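Local coordinates for protein mucin-like protocadherin (Homo sapiens, PDB 6OAE) that probably joins adjacent microvilli of epithelial cells by calcium-dependent heterophilic adhesion to CDHR2 through its extracellular cadherin repeats, at residues G33-F47 / K65-G77. Numbering follows the deposited sequence.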
# COMPACT_ATOMS: atom_id res chain seq x y z
N GLY A 33 -22.89 33.21 -23.43
CA GLY A 33 -23.97 32.43 -24.09
C GLY A 33 -23.81 30.93 -23.95
O GLY A 33 -24.74 30.21 -24.38
N GLN A 34 -22.70 30.45 -23.38
CA GLN A 34 -22.45 29.00 -23.14
C GLN A 34 -22.55 28.71 -21.63
O GLN A 34 -22.43 29.65 -20.85
CB GLN A 34 -21.08 28.57 -23.70
CG GLN A 34 -21.08 28.40 -25.22
CD GLN A 34 -19.73 27.99 -25.78
OE1 GLN A 34 -19.05 27.12 -25.25
NE2 GLN A 34 -19.35 28.62 -26.88
N GLU A 35 -22.78 27.45 -21.27
CA GLU A 35 -22.77 26.95 -19.86
C GLU A 35 -21.94 25.67 -19.83
O GLU A 35 -22.03 24.88 -20.80
CB GLU A 35 -24.19 26.69 -19.35
CG GLU A 35 -24.93 27.95 -18.95
CD GLU A 35 -26.39 27.76 -18.55
OE1 GLU A 35 -27.13 28.76 -18.58
OE2 GLU A 35 -26.78 26.62 -18.21
N VAL A 36 -21.19 25.45 -18.75
CA VAL A 36 -20.36 24.22 -18.60
C VAL A 36 -20.96 23.39 -17.46
O VAL A 36 -21.27 23.96 -16.41
CB VAL A 36 -18.87 24.51 -18.39
CG1 VAL A 36 -18.58 25.26 -17.08
CG2 VAL A 36 -18.03 23.24 -18.49
N THR A 37 -21.12 22.09 -17.69
CA THR A 37 -21.65 21.10 -16.74
C THR A 37 -20.78 19.85 -16.84
O THR A 37 -20.07 19.71 -17.85
CB THR A 37 -23.12 20.79 -17.06
OG1 THR A 37 -23.16 20.20 -18.36
CG2 THR A 37 -24.00 22.01 -17.01
N LEU A 38 -20.83 18.98 -15.83
CA LEU A 38 -20.11 17.68 -15.84
C LEU A 38 -20.88 16.74 -16.76
O LEU A 38 -22.12 16.71 -16.65
CB LEU A 38 -19.99 17.10 -14.43
CG LEU A 38 -18.97 17.79 -13.52
CD1 LEU A 38 -19.03 17.23 -12.11
CD2 LEU A 38 -17.56 17.65 -14.08
N GLY A 39 -20.17 16.03 -17.64
CA GLY A 39 -20.71 14.95 -18.48
C GLY A 39 -20.66 13.61 -17.78
O GLY A 39 -20.01 13.50 -16.70
N ALA A 40 -21.31 12.61 -18.36
CA ALA A 40 -21.51 11.26 -17.78
C ALA A 40 -20.23 10.41 -17.86
O ALA A 40 -20.24 9.35 -17.24
CB ALA A 40 -22.67 10.57 -18.43
N LEU A 41 -19.19 10.82 -18.59
CA LEU A 41 -17.87 10.10 -18.56
C LEU A 41 -17.05 10.56 -17.34
O LEU A 41 -16.03 9.93 -17.08
CB LEU A 41 -17.09 10.29 -19.86
CG LEU A 41 -17.53 9.39 -21.03
CD1 LEU A 41 -16.56 9.54 -22.21
CD2 LEU A 41 -17.64 7.93 -20.62
N SER A 42 -17.48 11.59 -16.61
CA SER A 42 -16.86 12.03 -15.33
C SER A 42 -16.90 10.87 -14.32
O SER A 42 -17.95 10.22 -14.21
CB SER A 42 -17.52 13.23 -14.74
OG SER A 42 -17.55 14.32 -15.64
N THR A 43 -15.81 10.64 -13.61
CA THR A 43 -15.77 9.75 -12.43
C THR A 43 -16.94 10.12 -11.53
O THR A 43 -17.09 11.28 -11.16
CB THR A 43 -14.46 9.86 -11.65
OG1 THR A 43 -13.36 9.63 -12.54
CG2 THR A 43 -14.42 8.90 -10.49
N PRO A 44 -17.82 9.16 -11.17
CA PRO A 44 -18.95 9.45 -10.31
C PRO A 44 -18.52 9.96 -8.92
O PRO A 44 -17.55 9.46 -8.42
CB PRO A 44 -19.68 8.09 -10.17
CG PRO A 44 -19.19 7.26 -11.33
CD PRO A 44 -17.79 7.76 -11.62
N PHE A 45 -19.25 10.93 -8.35
CA PHE A 45 -19.13 11.36 -6.94
C PHE A 45 -17.71 11.82 -6.62
O PHE A 45 -17.11 11.37 -5.57
CB PHE A 45 -19.45 10.20 -6.00
CG PHE A 45 -20.85 9.68 -6.13
CD1 PHE A 45 -21.90 10.34 -5.54
CD2 PHE A 45 -21.10 8.50 -6.81
CE1 PHE A 45 -23.19 9.85 -5.64
CE2 PHE A 45 -22.39 8.02 -6.92
CZ PHE A 45 -23.43 8.69 -6.33
N ALA A 46 -17.16 12.65 -7.50
CA ALA A 46 -15.77 13.13 -7.37
C ALA A 46 -15.73 14.65 -7.55
O ALA A 46 -15.08 15.32 -6.73
CB ALA A 46 -14.88 12.41 -8.36
N PHE A 47 -16.42 15.20 -8.55
CA PHE A 47 -16.26 16.61 -8.95
C PHE A 47 -17.56 17.37 -8.82
O PHE A 47 -18.65 16.76 -8.86
CB PHE A 47 -15.78 16.68 -10.40
CG PHE A 47 -14.41 16.10 -10.65
CD1 PHE A 47 -13.27 16.84 -10.38
CD2 PHE A 47 -14.26 14.82 -11.15
CE1 PHE A 47 -12.01 16.31 -10.61
CE2 PHE A 47 -13.01 14.28 -11.38
CZ PHE A 47 -11.88 15.03 -11.11
N LYS A 65 -9.14 4.27 -6.05
CA LYS A 65 -9.09 4.77 -7.45
C LYS A 65 -7.96 5.79 -7.59
O LYS A 65 -7.97 6.76 -6.81
CB LYS A 65 -10.46 5.36 -7.81
CG LYS A 65 -10.73 5.53 -9.30
CD LYS A 65 -12.06 6.21 -9.57
CE LYS A 65 -13.27 5.40 -9.16
NZ LYS A 65 -13.48 4.24 -10.07
N SER A 66 -7.03 5.58 -8.52
CA SER A 66 -5.78 6.37 -8.68
C SER A 66 -5.93 7.47 -9.75
O SER A 66 -5.02 8.31 -9.86
CB SER A 66 -4.63 5.46 -9.01
OG SER A 66 -4.80 4.90 -10.30
N LEU A 67 -7.01 7.46 -10.52
CA LEU A 67 -7.23 8.45 -11.61
C LEU A 67 -8.69 8.87 -11.61
O LEU A 67 -9.58 8.00 -11.67
CB LEU A 67 -6.82 7.82 -12.94
CG LEU A 67 -6.88 8.74 -14.15
CD1 LEU A 67 -5.66 9.67 -14.18
CD2 LEU A 67 -6.98 7.91 -15.43
N LEU A 68 -8.92 10.18 -11.49
CA LEU A 68 -10.28 10.77 -11.48
C LEU A 68 -10.36 11.63 -12.74
O LEU A 68 -9.39 12.35 -13.01
CB LEU A 68 -10.48 11.59 -10.20
CG LEU A 68 -10.03 10.91 -8.90
CD1 LEU A 68 -10.21 11.85 -7.71
CD2 LEU A 68 -10.79 9.62 -8.68
N GLU A 69 -11.46 11.51 -13.48
CA GLU A 69 -11.69 12.21 -14.76
C GLU A 69 -12.94 13.08 -14.64
O GLU A 69 -13.95 12.60 -14.14
CB GLU A 69 -11.79 11.15 -15.87
CG GLU A 69 -12.28 11.69 -17.19
CD GLU A 69 -12.02 10.77 -18.37
OE1 GLU A 69 -11.72 11.29 -19.47
OE2 GLU A 69 -12.10 9.53 -18.19
N ALA A 70 -12.85 14.31 -15.11
CA ALA A 70 -13.99 15.23 -15.24
C ALA A 70 -14.18 15.49 -16.72
O ALA A 70 -13.18 15.87 -17.39
CB ALA A 70 -13.74 16.51 -14.50
N GLN A 71 -15.40 15.28 -17.21
CA GLN A 71 -15.80 15.63 -18.61
C GLN A 71 -16.54 16.95 -18.51
O GLN A 71 -17.60 16.96 -17.87
CB GLN A 71 -16.64 14.51 -19.22
CG GLN A 71 -17.14 14.83 -20.62
CD GLN A 71 -18.08 13.77 -21.15
OE1 GLN A 71 -18.90 13.22 -20.41
NE2 GLN A 71 -17.97 13.50 -22.44
N LEU A 72 -15.99 18.01 -19.06
CA LEU A 72 -16.61 19.35 -19.05
C LEU A 72 -17.33 19.49 -20.38
O LEU A 72 -16.64 19.45 -21.41
CB LEU A 72 -15.56 20.45 -18.89
CG LEU A 72 -14.51 20.25 -17.79
CD1 LEU A 72 -13.83 21.56 -17.49
CD2 LEU A 72 -15.12 19.66 -16.54
N LEU A 73 -18.65 19.64 -20.32
CA LEU A 73 -19.54 19.79 -21.50
C LEU A 73 -19.86 21.27 -21.61
O LEU A 73 -20.48 21.80 -20.67
CB LEU A 73 -20.82 18.96 -21.31
CG LEU A 73 -20.66 17.45 -21.21
CD1 LEU A 73 -22.02 16.78 -21.11
CD2 LEU A 73 -19.88 16.87 -22.37
N CYS A 74 -19.46 21.91 -22.71
CA CYS A 74 -19.71 23.35 -22.95
C CYS A 74 -20.85 23.51 -23.94
O CYS A 74 -20.61 23.36 -25.14
CB CYS A 74 -18.43 24.02 -23.39
SG CYS A 74 -17.32 24.27 -21.98
N GLN A 75 -22.04 23.81 -23.43
CA GLN A 75 -23.31 23.82 -24.19
C GLN A 75 -23.80 25.26 -24.39
O GLN A 75 -23.45 26.12 -23.56
CB GLN A 75 -24.35 22.98 -23.45
CG GLN A 75 -23.89 21.55 -23.15
CD GLN A 75 -24.97 20.71 -22.51
OE1 GLN A 75 -26.09 21.16 -22.29
NE2 GLN A 75 -24.63 19.47 -22.21
N SER A 76 -24.57 25.49 -25.46
CA SER A 76 -25.26 26.77 -25.79
C SER A 76 -26.71 26.44 -26.13
O SER A 76 -26.93 25.79 -27.18
CB SER A 76 -24.60 27.51 -26.92
OG SER A 76 -25.29 28.71 -27.21
N GLY A 77 -27.66 26.84 -25.28
CA GLY A 77 -29.08 26.46 -25.39
C GLY A 77 -29.29 24.95 -25.28
O GLY A 77 -30.27 24.46 -25.85
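V36 packs CG2 against C74 SG and L72 CB where edge strand 35-38 runs antiparallel to the inner strand 67-76 of a four-stranded sheet in the N-terminal cadherin repeat, a Greek-key β-sandwich. The tight side carries V36, L38, A70, L72 and C74: I49 of strand 47-50 touches V36, L38 and L72, and C74 is further pinned by its disulfide to C6. Here too lies F47, with A70 CB centred over one ring face, 3.8 Å from the centroid in a CH-pi contact, and L68 CB near CZ. The other side is looser, save where L73 CD1 presses on G39 CA at 3.5 Å. E35, exposed, leads its carboxylate away from the strand pair, the T37 side chain meets L73 loosely, OG1 4.0 Å from CB, and E69 OE1 forms a salt bridge with R85.

Between T37 and L73 the backbone bonds run both ways, the one from L73 N to T37 O being nearly straight at 173°. After G39 N has bonded to Q71 O, a type I turn from G39 to S42 carries the chain on, and side chains join in the bonding. Q71, its CG anti to the backbone N (chi1 177°) and the chain extended, lays its amide under the turn, so that OE1 accepts L41 N at 3.0 Å from above the amide plane while NE2 is held by Q83. S42 OG does double duty: it donates to G39 O, which S42 N also reaches from the same face, and accepts Q71 N at 2.8 Å. With an alanine here, Q71 N would lose its acceptor and G39 O one of its two donors, which is likely to let the turn shift against the strand. One residue on, T43 N donates to E69 O, and T43 OG1 returns the grip by accepting E69 N at 2.8 Å, with an N-H...O angle of 172°.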